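Local coordinates for protein putative methylase (Clostridium difficile, PDB 3LDU) that probably transfers methyl groups to guanine bases of ribosomal RNA, and binds GTP in its methyltransferase domain, at residues Val198-Met203 with Lys336-Tyr341. Sequence-based numbering, arbitrary orientation.
Sequences VLVDPM and KNWSYY. With GTP (guanosine-5'-triphosphate), chain B.
Val-198 and Val-200 meet the far end of the Trp-338 indole across the width of an intervening strand. CG1 of Val-198 approaches CH2 of Trp-338 obliquely, at a close 3.4 Å, while CG2 of Val-200 lies 3.8 Å from the same CH2, at the ring edge and near its plane. A first torsion of -80° sets CG of Trp-338 beside its backbone N, from where the six-membered ring reaches over to the valines. NE1 of Trp-338 donates a hydrogen bond to the carbonyl O of Asp-300, which helps fix the rotation of the indole. No hydrogen bond joins the two segments: the CA atoms of Val-198 and Trp-338 are 9.4 Å apart, and strand 304-307 runs between, joined to Val-198 and Val-200 by backbone hydrogen bonds. Beyond Val-200 the chain turns. OD1 of Asp-201 accepts from N of Met-203 (3.1 Å, 157°), forming an Asx turn, and is also hydrogen-bonded to Thr-307 OG1. The turn places Pro-202 O 2.6 Å from N2 of GTP and selenomethionine Met-203 CG 3.4 Å from its N3. Neighbouring parallel strands 199-201, 304-307 and 339-344 belong to a sheet of order 3-2-1-4-5-7-6, that of Rossmann-like class I methyltransferases, with the nucleotide at the C-terminal end of strand 199-201.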
ATOM      1  N   VAL A 198      -0.273  -3.126  24.458  1.00 26.19           N
ATOM      2  CA  VAL A 198       0.163  -4.477  24.135  1.00 22.89           C
ATOM      3  C   VAL A 198      -0.393  -4.912  22.772  1.00 24.96           C
ATOM      4  O   VAL A 198      -1.588  -4.758  22.496  1.00 24.81           O
ATOM      5  CB  VAL A 198      -0.303  -5.483  25.219  1.00 31.97           C
ATOM      6  CG1 VAL A 198      -0.141  -6.898  24.732  1.00 27.97           C
ATOM      7  CG2 VAL A 198       0.456  -5.263  26.526  1.00 33.45           C
ATOM      8  N   LEU A 199       0.488  -5.425  21.916  1.00 23.26           N
ATOM      9  CA  LEU A 199       0.093  -5.939  20.604  1.00 20.07           C
ATOM     10  C   LEU A 199       0.800  -7.248  20.312  1.00 23.07           C
ATOM     11  O   LEU A 199       2.029  -7.340  20.429  1.00 22.94           O
ATOM     12  CB  LEU A 199       0.410  -4.946  19.484  1.00 22.93           C
ATOM     13  CG  LEU A 199       0.213  -5.510  18.068  1.00 16.76           C
ATOM     14  CD1 LEU A 199      -1.267  -5.843  17.774  1.00 18.16           C
ATOM     15  CD2 LEU A 199       0.727  -4.521  17.016  1.00 22.51           C
ATOM     16  N   VAL A 200       0.021  -8.269  19.958  1.00 23.89           N
ATOM     17  CA  VAL A 200       0.565  -9.580  19.626  1.00 18.12           C
ATOM     18  C   VAL A 200       0.018 -10.057  18.287  1.00 23.56           C
ATOM     19  O   VAL A 200      -1.169  -9.942  18.036  1.00 21.61           O
ATOM     20  CB  VAL A 200       0.165 -10.638  20.685  1.00 20.23           C
ATOM     21  CG1 VAL A 200       0.850 -11.969  20.383  1.00 19.34           C
ATOM     22  CG2 VAL A 200       0.516 -10.140  22.073  1.00 20.83           C
ATOM     23  N   ASP A 201       0.887 -10.596  17.436  1.00 19.86           N
ATOM     24  CA  ASP A 201       0.448 -11.351  16.261  1.00 17.70           C
ATOM     25  C   ASP A 201       0.951 -12.774  16.475  1.00 18.55           C
ATOM     26  O   ASP A 201       2.131 -13.056  16.241  1.00 20.70           O
ATOM     27  CB  ASP A 201       1.057 -10.775  14.970  1.00 17.10           C
ATOM     28  CG  ASP A 201       0.647 -11.564  13.733  1.00 21.35           C
ATOM     29  OD1 ASP A 201       0.041 -12.643  13.903  1.00 20.45           O
ATOM     30  OD2 ASP A 201       0.936 -11.121  12.594  1.00 22.42           O
ATOM     31  N   PRO A 202       0.062 -13.681  16.914  1.00 23.06           N
ATOM     32  CA  PRO A 202       0.477 -15.029  17.332  1.00 21.51           C
ATOM     33  C   PRO A 202       0.642 -16.035  16.185  1.00 20.91           C
ATOM     34  O   PRO A 202       0.912 -17.211  16.446  1.00 21.92           O
ATOM     35  CB  PRO A 202      -0.656 -15.455  18.277  1.00 20.36           C
ATOM     36  CG  PRO A 202      -1.871 -14.812  17.703  1.00 18.10           C
ATOM     37  CD  PRO A 202      -1.380 -13.461  17.106  1.00 20.53           C
HETATM   38  N   MSE A 203       0.478 -15.579  14.942  1.00 21.73           N
HETATM   39  CA  MSE A 203       0.761 -16.391  13.756  1.00 19.56           C
HETATM   40  C   MSE A 203       1.438 -15.461  12.749  1.00 21.47           C
HETATM   41  O   MSE A 203       0.937 -15.226  11.646  1.00 20.35           O
HETATM   42  CB  MSE A 203      -0.524 -16.978  13.180  1.00 23.71           C
HETATM   43  CG  MSE A 203      -1.214 -17.965  14.133  1.00 20.60           C
HETATM   44 SE   MSE A 203      -3.048 -18.363  13.581  0.70 25.89          SE
HETATM   45  CE  MSE A 203      -3.867 -16.750  14.309  1.00 24.85           C
ATOM     46  N   LYS A 336      -8.241 -11.289  29.092  1.00 33.91           N
ATOM     47  CA  LYS A 336      -8.989 -10.332  29.891  1.00 43.24           C
ATOM     48  C   LYS A 336      -9.189  -9.029  29.140  1.00 30.69           C
ATOM     49  O   LYS A 336      -8.290  -8.202  29.096  1.00 34.82           O
ATOM     50  CB  LYS A 336      -8.276 -10.064  31.220  1.00 54.97           C
ATOM     51  CG  LYS A 336      -9.031  -9.116  32.141  1.00 67.66           C
ATOM     52  CD  LYS A 336     -10.467  -9.580  32.340  1.00 72.30           C
ATOM     53  CE  LYS A 336     -11.225  -8.669  33.293  1.00 75.67           C
ATOM     54  NZ  LYS A 336     -12.664  -9.040  33.374  1.00 74.58           N
ATOM     55  N   ASN A 337     -10.372  -8.852  28.560  1.00 31.31           N
ATOM     56  CA  ASN A 337     -10.725  -7.601  27.904  1.00 35.82           C
ATOM     57  C   ASN A 337      -9.777  -7.251  26.757  1.00 30.71           C
ATOM     58  O   ASN A 337      -9.404  -6.091  26.593  1.00 31.99           O
ATOM     59  CB  ASN A 337     -10.724  -6.458  28.919  1.00 37.86           C
ATOM     60  CG  ASN A 337     -11.919  -6.500  29.841  1.00 47.33           C
ATOM     61  OD1 ASN A 337     -13.043  -6.716  29.402  1.00 49.05           O
ATOM     62  ND2 ASN A 337     -11.680  -6.293  31.131  1.00 46.07           N
ATOM     63  N   TRP A 338      -9.367  -8.246  25.979  1.00 29.25           N
ATOM     64  CA  TRP A 338      -8.552  -7.958  24.796  1.00 24.53           C
ATOM     65  C   TRP A 338      -9.436  -7.655  23.582  1.00 27.13           C
ATOM     66  O   TRP A 338     -10.632  -7.948  23.582  1.00 28.54           O
ATOM     67  CB  TRP A 338      -7.619  -9.136  24.471  1.00 28.19           C
ATOM     68  CG  TRP A 338      -6.368  -9.205  25.318  1.00 27.97           C
ATOM     69  CD1 TRP A 338      -6.301  -9.182  26.684  1.00 29.85           C
ATOM     70  CD2 TRP A 338      -5.016  -9.341  24.851  1.00 26.82           C
ATOM     71  NE1 TRP A 338      -4.989  -9.279  27.096  1.00 28.30           N
ATOM     72  CE2 TRP A 338      -4.179  -9.374  25.993  1.00 25.90           C
ATOM     73  CE3 TRP A 338      -4.422  -9.416  23.581  1.00 22.98           C
ATOM     74  CZ2 TRP A 338      -2.790  -9.491  25.901  1.00 25.16           C
ATOM     75  CZ3 TRP A 338      -3.042  -9.542  23.494  1.00 23.17           C
ATOM     76  CH2 TRP A 338      -2.240  -9.572  24.650  1.00 25.41           C
ATOM     77  N   SER A 339      -8.820  -7.074  22.556  1.00 23.69           N
ATOM     78  CA  SER A 339      -9.448  -6.821  21.260  1.00 21.85           C
ATOM     79  C   SER A 339      -8.677  -7.662  20.250  1.00 28.59           C
ATOM     80  O   SER A 339      -7.456  -7.711  20.314  1.00 28.21           O
ATOM     81  CB  SER A 339      -9.280  -5.349  20.859  1.00 21.97           C
ATOM     82  OG  SER A 339     -10.004  -4.472  21.711  1.00 28.80           O
ATOM     83  N   TYR A 340      -9.361  -8.319  19.320  1.00 20.85           N
ATOM     84  CA  TYR A 340      -8.636  -9.114  18.333  1.00 20.61           C
ATOM     85  C   TYR A 340      -9.207  -8.914  16.932  1.00 22.59           C
ATOM     86  O   TYR A 340     -10.408  -8.686  16.769  1.00 22.03           O
ATOM     87  CB  TYR A 340      -8.573 -10.600  18.720  1.00 23.11           C
ATOM     88  CG  TYR A 340      -9.737 -11.107  19.562  1.00 26.43           C
ATOM     89  CD1 TYR A 340     -10.861 -11.657  18.967  1.00 24.79           C
ATOM     90  CD2 TYR A 340      -9.683 -11.072  20.949  1.00 28.63           C
ATOM     91  CE1 TYR A 340     -11.921 -12.134  19.722  1.00 31.69           C
ATOM     92  CE2 TYR A 340     -10.755 -11.548  21.726  1.00 26.50           C
ATOM     93  CZ  TYR A 340     -11.868 -12.080  21.097  1.00 32.98           C
ATOM     94  OH  TYR A 340     -12.944 -12.563  21.833  1.00 36.47           O
ATOM     95  N   TYR A 341      -8.331  -9.000  15.937  1.00 20.89           N
ATOM     96  CA  TYR A 341      -8.677  -8.682  14.555  1.00 20.02           C
ATOM     97  C   TYR A 341      -8.007  -9.723  13.677  1.00 18.83           C
ATOM     98  O   TYR A 341      -6.810  -9.964  13.810  1.00 19.04           O
ATOM     99  CB  TYR A 341      -8.155  -7.285  14.206  1.00 18.26           C
ATOM    100  CG  TYR A 341      -8.697  -6.199  15.119  1.00 17.28           C
ATOM    101  CD1 TYR A 341      -9.818  -5.455  14.760  1.00 21.44           C
ATOM    102  CD2 TYR A 341      -8.103  -5.942  16.363  1.00 22.20           C
ATOM    103  CE1 TYR A 341     -10.324  -4.458  15.595  1.00 20.75           C
ATOM    104  CE2 TYR A 341      -8.615  -4.955  17.210  1.00 25.10           C
ATOM    105  CZ  TYR A 341      -9.720  -4.216  16.815  1.00 27.82           C
ATOM    106  OH  TYR A 341     -10.248  -3.234  17.643  1.00 27.62           O
TER
HETATM  107  PG  GTP B 383       2.999 -12.339   7.041  0.70 67.03           P
HETATM  108  O1G GTP B 383       2.952 -11.756   8.438  0.70 70.63           O
HETATM  109  O2G GTP B 383       2.821 -11.219   6.053  0.70 65.55           O
HETATM  110  O3G GTP B 383       4.339 -12.980   6.763  0.70 62.43           O
HETATM  111  O3B GTP B 383       1.805 -13.424   6.904  0.70 73.72           O
HETATM  112  PB  GTP B 383       2.149 -15.002   6.847  0.70 99.85           P
HETATM  113  O1B GTP B 383       2.127 -15.425   5.398  0.70 98.87           O
HETATM  114  O2B GTP B 383       3.508 -15.285   7.428  0.70102.45           O
HETATM  115  O3A GTP B 383       1.014 -15.840   7.636  0.70 44.75           O
HETATM  116  PA  GTP B 383       0.464 -17.165   6.883  0.70 39.98           P
HETATM  117  O1A GTP B 383       1.651 -17.939   6.353  0.70 59.58           O
HETATM  118  O2A GTP B 383      -0.458 -16.792   5.746  0.70 55.74           O
HETATM  119  O5' GTP B 383      -0.270 -18.094   7.966  0.90 50.49           O
HETATM  120  C5' GTP B 383      -0.175 -17.682   9.293  0.90 48.50           C
HETATM  121  C4' GTP B 383       1.068 -18.321   9.899  0.90 43.60           C
HETATM  122  O4' GTP B 383       0.611 -19.038  11.012  0.90 43.80           O
HETATM  123  C3' GTP B 383       1.831 -19.330   9.039  0.90 34.80           C
HETATM  124  O3' GTP B 383       3.159 -18.869   8.915  0.90 32.86           O
HETATM  125  C2' GTP B 383       1.826 -20.644   9.817  0.90 35.36           C
HETATM  126  O2' GTP B 383       3.113 -21.213   9.954  0.90 33.59           O
HETATM  127  C1' GTP B 383       1.399 -20.187  11.190  0.90 36.80           C
HETATM  128  N9  GTP B 383       0.587 -21.132  11.966  0.90 29.38           N
HETATM  129  C8  GTP B 383      -0.267 -22.129  11.577  0.90 30.85           C
HETATM  130  N7  GTP B 383      -0.779 -22.688  12.707  0.90 34.27           N
HETATM  131  C5  GTP B 383      -0.251 -22.059  13.789  0.90 33.33           C
HETATM  132  C6  GTP B 383      -0.420 -22.221  15.160  0.90 38.65           C
HETATM  133  O6  GTP B 383      -1.181 -23.087  15.619  0.90 36.72           O
HETATM  134  N1  GTP B 383       0.282 -21.387  16.005  0.90 34.03           N
HETATM  135  C2  GTP B 383       1.133 -20.415  15.511  0.90 32.61           C
HETATM  136  N2  GTP B 383       1.771 -19.631  16.364  0.90 30.66           N
HETATM  137  N3  GTP B 383       1.317 -20.251  14.140  0.90 25.23           N
HETATM  138  C4  GTP B 383       0.614 -21.073  13.320  0.90 33.81           C